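Local structure of HpcH/HpaI aldolase/citrate lyase family protein (Burkholderia cenocepacia, 4MF4) at residues Ile109-Pro112 with Asp113-Ala116; Phe124-Pro127 with Glu128-Asp131; Ala235-Gln238 with Tyr239-Gly243; Thr260-Ala263 with Leu264-Arg268. The protein belongs to the HpcH/HpaI aldolase/citrate lyase family and folds as an eight-stranded beta/alpha (TIM) barrel, present in the model as a six-chain assembly. All coordinates share one frame; numbering follows the deposited sequence.

How the contacts relate
All four are local contacts on the alpha-helical and loop layer around one TIM barrel, met in series along the chain. Contact 1 starts helix 112-121 and contact 2 lies in the loop after it, their centres about 19 Å apart and their nearest atoms about 6 Å. Contact 3 ends helix 233-242; contact 4 rides on the last helix, 252-268, with about 29 Å between their centres. Contacts 2 and 4 fall on opposite sides of the chain's centre, about 56 Å apart centre to centre. Contacts 3 and 4 both touch the third subunit, whereas contact 2 meets the second subunit and contact 1 meets no other chain.

Contact 1. Residues Ile109-Pro112 with Asp113-Ala116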
loop_
_atom_site.group_PDB
_atom_site.type_symbol
_atom_site.label_atom_id
_atom_site.label_comp_id
_atom_site.label_asym_id
_atom_site.label_seq_id
_atom_site.Cartn_x
_atom_site.Cartn_y
_atom_site.Cartn_z
ATOM N N ILE A 109 26.157 -16.235 10.092
ATOM C CA ILE A 109 27.103 -17.041 9.299
ATOM C C ILE A 109 28.043 -17.704 10.315
ATOM O O ILE A 109 28.761 -17.000 11.024
ATOM C CB ILE A 109 27.913 -16.179 8.306
ATOM C CG1 ILE A 109 27.013 -15.589 7.208
ATOM C CG2 ILE A 109 29.068 -16.966 7.707
ATOM C CD1 ILE A 109 26.431 -16.579 6.229
ATOM N N GLU A 110 28.048 -19.032 10.371
ATOM C CA GLU A 110 28.790 -19.738 11.413
ATOM C C GLU A 110 29.927 -20.620 10.956
ATOM O O GLU A 110 30.770 -20.996 11.770
ATOM C CB GLU A 110 27.816 -20.594 12.183
ATOM C CG GLU A 110 26.668 -19.779 12.718
ATOM C CD GLU A 110 25.881 -20.558 13.743
ATOM O OE1 GLU A 110 25.979 -20.249 14.939
ATOM O OE2 GLU A 110 25.204 -21.523 13.329
ATOM N N THR A 111 29.941 -20.989 9.675
ATOM C CA THR A 111 30.988 -21.842 9.133
ATOM C C THR A 111 31.493 -21.320 7.796
ATOM O O THR A 111 30.835 -20.544 7.145
ATOM C CB THR A 111 30.449 -23.261 8.897
ATOM O OG1 THR A 111 29.415 -23.205 7.915
ATOM C CG2 THR A 111 29.854 -23.856 10.208
ATOM N N PRO A 112 32.674 -21.775 7.369
ATOM C CA PRO A 112 33.106 -21.311 6.095
ATOM C C PRO A 112 32.187 -21.856 4.995
ATOM O O PRO A 112 32.025 -21.186 4.016
ATOM C CB PRO A 112 34.549 -21.838 5.979
ATOM C CG PRO A 112 34.704 -22.861 7.034
ATOM C CD PRO A 112 33.731 -22.484 8.105
ATOM N N ASP A 113 31.570 -23.026 5.178
ATOM C CA ASP A 113 30.525 -23.499 4.209
ATOM C C ASP A 113 29.346 -22.555 4.098
ATOM O O ASP A 113 28.922 -22.294 3.018
ATOM C CB ASP A 113 30.023 -24.919 4.503
ATOM C CG ASP A 113 31.023 -25.967 4.087
ATOM O OD1 ASP A 113 32.073 -25.577 3.534
ATOM O OD2 ASP A 113 30.782 -27.178 4.302
ATOM N N ASP A 114 28.845 -22.033 5.204
ATOM C CA ASP A 114 27.800 -21.024 5.157
ATOM C C ASP A 114 28.232 -19.799 4.332
ATOM O O ASP A 114 27.472 -19.275 3.560
ATOM C CB ASP A 114 27.481 -20.490 6.583
ATOM C CG ASP A 114 26.793 -21.517 7.497
ATOM O OD1 ASP A 114 26.355 -22.581 7.034
ATOM O OD2 ASP A 114 26.740 -21.248 8.700
ATOM N N ALA A 115 29.437 -19.302 4.593
ATOM C CA ALA A 115 29.977 -18.110 3.923
ATOM C C ALA A 115 30.127 -18.353 2.420
ATOM O O ALA A 115 29.692 -17.531 1.602
ATOM C CB ALA A 115 31.333 -17.737 4.535
ATOM N N ALA A 116 30.726 -19.491 2.063
ATOM C CA ALA A 116 30.848 -19.892 0.648
ATOM C C ALA A 116 29.473 -20.004 -0.048
ATOM O O ALA A 116 29.327 -19.590 -1.176
ATOM C CB ALA A 116 31.585 -21.226 0.537
#
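D114 folds its carboxylate back over T111, CG coming to 3.1 Å from T111 OG1 as the two side chains pass at a slant. This is the capping box that opens helix 112-121, with T111 at the N-cap. Its first half is strong: D114 N gives its proton to T111 OG1 at 3.0 Å and a nearly straight 165°. Chi1 of T111 (63°) makes that possible by setting OG1 between its own N and carbonyl carbon, facing the first turn. The return bond is weak, T111 N reaching D114 OD2 at 3.4 Å. The same oxygen is held better by the preceding amide, E110 N to D114 OD2 at 3.1 Å, through the anti lone pair; two successive N-H groups thus point at OD2, one of them weakly. Behind the box the regular helix bonds begin, A115 N to T111 O and A116 N to P112 O.

On the buried flank, I109 slides past D114 in the opposite direction. Its CG2 packs on A115 CB at 4.0 Å, while CD1 comes to 3.9 Å from D114 O. A115 continues this packing onto I177 of helix 174-178 and onto T180, and P112 touches T180 and R176 beside it. The carboxylate of E110 points elsewhere, into a salt bridge with R169.

With OD2 held by the E110 amide and more weakly by that of T111, and a long, weak ion pair from OD1 to R88, the rotation of the D114 carboxylate is restrained; the amides and the positive end of the helix dipole would be expected to favour its charged form.

Contact 2. Residues Phe124-Pro127 with Glu128-Asp131; sequences FPSP and ESPD
S126 and S129 tie together a tight reversal in the long loop between helices 112-121 and 151-154 of the TIM barrel. P127 and E128 sit at its two corners with the backbone angles of a type I beta turn. Two bonds cross it: S129 N donates to S126 OG at 3.2 Å, and S126 N donates to S129 O at 3.1 Å. The second donor stands well above the plane of the S129 carbonyl, clear of its lone pairs. With chi1 of 60°, S126 OG lies over the inside of the turn, where it faces S129 N.

The E128 side chain, bent at chi2, curls back across the turn and brings its carboxylate alongside that hydroxyl, with OE1 2.9 Å and OE2 3.0 Å from S126 OG. In the next shell, N156 bonds to two points of this segment: its ND2 donates to E128 OE2, and its OD1 accepts from F124 N. Outside these, F124 and P125 pack on L200 and A195 of the second subunit. P130 brings no amide proton, although its N lies 2.8 Å from S126 O. S129 O also receives a C-H...O contact from P125 CA at 3.4 Å.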
loop_
_atom_site.group_PDB
_atom_site.type_symbol
_atom_site.label_atom_id
_atom_site.label_comp_id
_atom_site.label_asym_id
_atom_site.label_seq_id
_atom_site.Cartn_x
_atom_site.Cartn_y
_atom_site.Cartn_z
ATOM N N PHE A 124 26.492 -15.064 -10.693
ATOM C CA PHE A 124 26.212 -15.745 -11.937
ATOM C C PHE A 124 27.298 -16.786 -12.242
ATOM O O PHE A 124 28.483 -16.503 -12.076
ATOM C CB PHE A 124 26.190 -14.740 -13.059
ATOM C CG PHE A 124 25.016 -13.801 -13.019
ATOM C CD1 PHE A 124 23.746 -14.274 -12.814
ATOM C CD2 PHE A 124 25.206 -12.441 -13.246
ATOM C CE1 PHE A 124 22.664 -13.404 -12.825
ATOM C CE2 PHE A 124 24.149 -11.574 -13.257
ATOM C CZ PHE A 124 22.871 -12.046 -13.028
ATOM N N PRO A 125 26.904 -17.984 -12.700
ATOM C CA PRO A 125 27.957 -18.947 -13.071
ATOM C C PRO A 125 28.901 -18.378 -14.157
ATOM O O PRO A 125 28.449 -17.882 -15.182
ATOM C CB PRO A 125 27.186 -20.165 -13.586
ATOM C CG PRO A 125 25.748 -19.903 -13.370
ATOM C CD PRO A 125 25.546 -18.474 -12.973
ATOM N N SER A 126 30.196 -18.439 -13.919
ATOM C CA SER A 126 31.158 -17.818 -14.801
ATOM C C SER A 126 32.543 -18.414 -14.552
ATOM O O SER A 126 32.728 -19.181 -13.597
ATOM C CB SER A 126 31.159 -16.351 -14.464
ATOM O OG SER A 126 31.526 -16.195 -13.104
ATOM N N PRO A 127 33.533 -18.056 -15.376
ATOM C CA PRO A 127 34.870 -18.636 -15.143
ATOM C C PRO A 127 35.452 -18.387 -13.746
ATOM O O PRO A 127 36.136 -19.233 -13.204
ATOM C CB PRO A 127 35.734 -17.949 -16.204
ATOM C CG PRO A 127 34.790 -17.636 -17.328
ATOM C CD PRO A 127 33.436 -17.386 -16.692
ATOM N N GLU A 128 35.189 -17.221 -13.186
ATOM C CA GLU A 128 35.701 -16.877 -11.880
ATOM C C GLU A 128 34.812 -17.484 -10.779
ATOM O O GLU A 128 35.281 -17.746 -9.676
ATOM C CB GLU A 128 35.867 -15.356 -11.737
ATOM C CG GLU A 128 34.616 -14.565 -11.344
ATOM C CD GLU A 128 33.662 -14.271 -12.500
ATOM O OE1 GLU A 128 33.916 -14.738 -13.659
ATOM O OE2 GLU A 128 32.650 -13.559 -12.229
ATOM N N SER A 129 33.540 -17.717 -11.077
ATOM C CA SER A 129 32.633 -18.352 -10.119
ATOM C C SER A 129 31.869 -19.458 -10.792
ATOM O O SER A 129 30.658 -19.337 -11.006
ATOM C CB SER A 129 31.654 -17.317 -9.538
ATOM O OG SER A 129 32.336 -16.256 -8.895
ATOM N N PRO A 130 32.562 -20.559 -11.168
ATOM C CA PRO A 130 31.885 -21.601 -11.921
ATOM C C PRO A 130 30.725 -22.273 -11.165
ATOM O O PRO A 130 29.820 -22.813 -11.785
ATOM C CB PRO A 130 33.017 -22.615 -12.187
ATOM C CG PRO A 130 33.961 -22.402 -11.046
ATOM C CD PRO A 130 33.969 -20.910 -10.901
ATOM N N ASP A 131 30.773 -22.254 -9.836
ATOM C CA ASP A 131 29.677 -22.792 -9.055
ATOM C C ASP A 131 28.598 -21.740 -8.690
ATOM O O ASP A 131 27.851 -21.944 -7.751
ATOM C CB ASP A 131 30.204 -23.469 -7.793
ATOM C CG ASP A 131 30.906 -22.508 -6.849
ATOM O OD1 ASP A 131 31.100 -21.321 -7.165
ATOM O OD2 ASP A 131 31.287 -22.962 -5.765
#

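Contact 3. Residues Ala235-Gln238 with Tyr239-Gly243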
loop_
_atom_site.group_PDB
_atom_site.type_symbol
_atom_site.label_atom_id
_atom_site.label_comp_id
_atom_site.label_asym_id
_atom_site.label_seq_id
_atom_site.Cartn_x
_atom_site.Cartn_y
_atom_site.Cartn_z
ATOM N N ALA A 235 31.120 4.296 21.873
ATOM C CA ALA A 235 31.387 2.979 21.315
ATOM C C ALA A 235 31.944 3.062 19.895
ATOM O O ALA A 235 33.000 2.499 19.632
ATOM C CB ALA A 235 30.142 2.108 21.337
ATOM N N ALA A 236 31.258 3.784 18.993
ATOM C CA ALA A 236 31.744 3.941 17.627
ATOM C C ALA A 236 33.188 4.447 17.568
ATOM O O ALA A 236 34.000 3.936 16.761
ATOM C CB ALA A 236 30.831 4.840 16.804
ATOM N N ARG A 237 33.514 5.427 18.406
ATOM C CA ARG A 237 34.900 5.953 18.472
ATOM C C ARG A 237 35.869 4.903 19.014
ATOM O O ARG A 237 36.963 4.778 18.493
ATOM C CB ARG A 237 35.014 7.236 19.325
ATOM C CG ARG A 237 34.266 8.430 18.731
ATOM C CD ARG A 237 34.308 9.668 19.635
ATOM N NE ARG A 237 35.683 10.117 19.788
ATOM C CZ ARG A 237 36.371 10.779 18.851
ATOM N NH1 ARG A 237 35.816 11.115 17.681
ATOM N NH2 ARG A 237 37.639 11.133 19.094
ATOM N N GLN A 238 35.478 4.139 20.025
ATOM C CA GLN A 238 36.354 3.069 20.523
ATOM C C GLN A 238 36.614 2.086 19.389
ATOM O O GLN A 238 37.758 1.624 19.185
ATOM C CB GLN A 238 35.763 2.284 21.690
ATOM C CG GLN A 238 35.420 3.084 22.932
ATOM C CD GLN A 238 34.550 2.308 23.926
ATOM O OE1 GLN A 238 33.828 1.374 23.572
ATOM N NE2 GLN A 238 34.624 2.701 25.185
ATOM N N TYR A 239 35.553 1.745 18.652
ATOM C CA TYR A 239 35.716 0.795 17.565
ATOM C C TYR A 239 36.594 1.370 16.440
ATOM O O TYR A 239 37.487 0.690 15.902
ATOM C CB TYR A 239 34.352 0.320 17.080
ATOM C CG TYR A 239 33.449 -0.311 18.115
ATOM C CD1 TYR A 239 33.940 -1.064 19.184
ATOM C CD2 TYR A 239 32.061 -0.214 17.978
ATOM C CE1 TYR A 239 33.062 -1.639 20.126
ATOM C CE2 TYR A 239 31.185 -0.795 18.893
ATOM C CZ TYR A 239 31.683 -1.505 19.957
ATOM O OH TYR A 239 30.754 -2.061 20.825
ATOM N N ARG A 240 36.376 2.625 16.078
ATOM C CA ARG A 240 37.272 3.268 15.118
ATOM C C ARG A 240 38.747 3.165 15.568
ATOM O O ARG A 240 39.631 2.826 14.774
ATOM C CB ARG A 240 36.913 4.735 14.925
ATOM C CG ARG A 240 37.904 5.490 14.053
ATOM C CD ARG A 240 37.576 6.968 13.909
ATOM N NE ARG A 240 37.805 7.715 15.145
ATOM C CZ ARG A 240 38.057 9.021 15.218
ATOM N NH1 ARG A 240 38.140 9.783 14.121
ATOM N NH2 ARG A 240 38.237 9.570 16.418
ATOM N N GLU A 241 38.988 3.477 16.829
ATOM C CA GLU A 241 40.355 3.461 17.401
ATOM C C GLU A 241 40.962 2.045 17.385
ATOM O O GLU A 241 42.157 1.866 17.178
ATOM C CB GLU A 241 40.327 4.035 18.830
ATOM C CG GLU A 241 40.489 5.551 18.874
ATOM C CD GLU A 241 39.490 6.255 19.774
ATOM O OE1 GLU A 241 39.238 5.761 20.900
ATOM O OE2 GLU A 241 38.947 7.314 19.350
ATOM N N ALA A 242 40.125 1.036 17.578
ATOM C CA ALA A 242 40.585 -0.335 17.577
ATOM C C ALA A 242 40.881 -0.889 16.177
ATOM O O ALA A 242 41.543 -1.905 16.060
ATOM C CB ALA A 242 39.591 -1.246 18.317
ATOM N N GLY A 243 40.380 -0.252 15.126
ATOM C CA GLY A 243 40.671 -0.669 13.764
ATOM C C GLY A 243 39.518 -1.262 12.966
ATOM O O GLY A 243 39.720 -1.765 11.874
#
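Y239 lies back along its helix against the previous turn, meeting chiefly A235. CB rests 3.6 Å from both A235 O and A236 O. Because CG points away from the carbonyl carbon and beside the backbone N (chi1 -57°), the ring then runs over the A235 oxygen. A235 O sits beneath one face, nearest CG at 3.2 Å and shifted toward the rim, while it also accepts the helix bond from Y239 N at 2.8 Å. Farther out, CE2 touches A235 CB at 3.9 Å, and CZ is only a little more distant from the same methyl. Beyond the helix the ring packs on I228 and A230 of strand 225-230 and meets Y244 edge-to-face.

On another flank, R237 and R240 run side by side, both bent at chi3, and R240 NH2 stands over one face of the R237 guanidinium, 3.1 Å from R237 NH1. The two planes are turned 61° apart. The two like charges converge on a shared acceptor: R237 NH1 and R240 NH2 both donate to S269 O of the third subunit. E241 OE2 adds negative charge nearby, with a long salt bridge of 3.8 Å to R240 NH2.

The helix then stops at G243, whose positive phi (111°) goes with bonds from G243 N to R240 O and, weakly, to Y239 O. This is a Schellman motif, here closing the helix of a TIM-barrel beta-alpha-beta crossover between strands 225-230 and 246-251.

Contact 4. Residues Thr260-Ala263 with Leu264-Arg268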
loop_
_atom_site.group_PDB
_atom_site.type_symbol
_atom_site.label_atom_id
_atom_site.label_comp_id
_atom_site.label_asym_id
_atom_site.label_seq_id
_atom_site.Cartn_x
_atom_site.Cartn_y
_atom_site.Cartn_z
ATOM N N THR A 260 14.517 13.626 20.025
ATOM C CA THR A 260 13.209 14.194 20.434
ATOM C C THR A 260 13.051 14.192 21.945
ATOM O O THR A 260 12.572 15.142 22.512
ATOM C CB THR A 260 11.972 13.495 19.756
ATOM O OG1 THR A 260 11.972 12.082 20.001
ATOM C CG2 THR A 260 12.011 13.723 18.260
ATOM N N ARG A 261 13.463 13.120 22.624
ATOM C CA ARG A 261 13.351 13.121 24.054
ATOM C C ARG A 261 14.277 14.209 24.716
ATOM O O ARG A 261 13.861 14.924 25.637
ATOM C CB ARG A 261 13.654 11.727 24.604
ATOM C CG ARG A 261 12.568 10.700 24.336
ATOM C CD ARG A 261 12.821 9.408 25.129
ATOM N NE ARG A 261 12.452 9.650 26.523
ATOM C CZ ARG A 261 13.304 9.829 27.527
ATOM N NH1 ARG A 261 14.623 9.719 27.339
ATOM N NH2 ARG A 261 12.834 10.095 28.753
ATOM N N GLN A 262 15.488 14.343 24.186
ATOM C CA GLN A 262 16.444 15.364 24.637
ATOM C C GLN A 262 15.900 16.795 24.453
ATOM O O GLN A 262 15.963 17.628 25.359
ATOM C CB GLN A 262 17.809 15.176 23.934
ATOM C CG GLN A 262 18.870 16.211 24.254
ATOM C CD GLN A 262 19.272 16.260 25.729
ATOM O OE1 GLN A 262 19.158 15.271 26.457
ATOM N NE2 GLN A 262 19.789 17.398 26.158
ATOM N N ALA A 263 15.323 17.056 23.299
ATOM C CA ALA A 263 14.729 18.370 23.025
ATOM C C ALA A 263 13.604 18.753 24.011
ATOM O O ALA A 263 13.576 19.883 24.568
ATOM C CB ALA A 263 14.261 18.415 21.599
ATOM N N LEU A 264 12.745 17.792 24.313
ATOM C CA LEU A 264 11.665 17.990 25.283
ATOM C C LEU A 264 12.219 18.358 26.660
ATOM O O LEU A 264 11.763 19.326 27.297
ATOM C CB LEU A 264 10.822 16.721 25.414
ATOM C CG LEU A 264 9.567 16.866 26.243
ATOM C CD1 LEU A 264 8.762 18.065 25.774
ATOM C CD2 LEU A 264 8.758 15.587 26.155
ATOM N N GLN A 265 13.221 17.613 27.102
ATOM C CA GLN A 265 13.852 17.914 28.365
ATOM C C GLN A 265 14.449 19.322 28.381
ATOM O O GLN A 265 14.347 20.029 29.373
ATOM C CB GLN A 265 14.948 16.917 28.671
ATOM C CG GLN A 265 15.684 17.274 29.965
ATOM C CD GLN A 265 16.700 16.226 30.330
ATOM O OE1 GLN A 265 17.757 16.113 29.702
ATOM N NE2 GLN A 265 16.377 15.430 31.335
ATOM N N GLU A 266 15.130 19.690 27.311
ATOM C CA GLU A 266 15.753 21.004 27.231
ATOM C C GLU A 266 14.745 22.142 27.279
ATOM O O GLU A 266 14.975 23.167 27.908
ATOM C CB GLU A 266 16.578 21.128 25.961
ATOM C CG GLU A 266 17.948 20.484 26.085
ATOM C CD GLU A 266 18.688 20.513 24.768
ATOM O OE1 GLU A 266 18.410 21.449 23.982
ATOM O OE2 GLU A 266 19.534 19.623 24.522
ATOM N N VAL A 267 13.631 21.963 26.598
ATOM C CA VAL A 267 12.626 22.989 26.534
ATOM C C VAL A 267 11.923 23.152 27.884
ATOM O O VAL A 267 11.520 24.252 28.227
ATOM C CB VAL A 267 11.602 22.658 25.437
ATOM C CG1 VAL A 267 10.345 23.470 25.585
ATOM C CG2 VAL A 267 12.216 22.877 24.060
ATOM N N ARG A 268 11.771 22.052 28.613
ATOM C CA ARG A 268 11.157 22.043 29.948
ATOM C C ARG A 268 12.042 22.457 31.107
ATOM O O ARG A 268 11.534 22.745 32.180
ATOM C CB ARG A 268 10.740 20.636 30.296
ATOM C CG ARG A 268 9.369 20.283 29.857
ATOM C CD ARG A 268 9.217 18.814 30.117
ATOM N NE ARG A 268 7.885 18.394 29.779
ATOM C CZ ARG A 268 7.537 17.132 29.579
ATOM N NH1 ARG A 268 8.442 16.157 29.702
ATOM N NH2 ARG A 268 6.281 16.850 29.255
#
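Two torsion choices let Q262 and E266 meet one helical turn apart. Q262 starts with CG opposite its backbone N and then bends at chi2 (62°), swinging its amide toward the C-terminal end of the helix. E266 sets CG beside its own N (chi1 -81°) and stays extended, reaching back toward the preceding turn. The result is a hydrogen bond from Q262 NE2 to E266 OE2, 2.8 Å long and close to straight at 165°. The oxygen lies almost in the plane of the Q262 amide and accepts through its anti lone pair, while the carboxylate itself is turned steeply against that amide. The backbones of the same two residues are joined as well, by E266 N to Q262 O at 3.0 Å.

All this belongs to helix 252-268, which follows the last barrel strand and carries the C-terminus well out from the barrel, onto the third subunit. On that side A263 packs on W255, L264 on G47 and V267 on Y28 of the third subunit. E266 spends its other oxygen, OE1, on T233 OG1 of the same neighbour.

Within the helix, V267 N bonds to A263 O at 2.9 Å, and V267 CG2 leans on that oxygen at 3.3 Å. L264 N bonds to T260 O at 3.2 Å, an oxygen that also accepts from Y48 OH of the third subunit. T260 OG1 turns back to L256 O. Toward the C-terminus, L264 CG sits over one face of the R268 guanidinium.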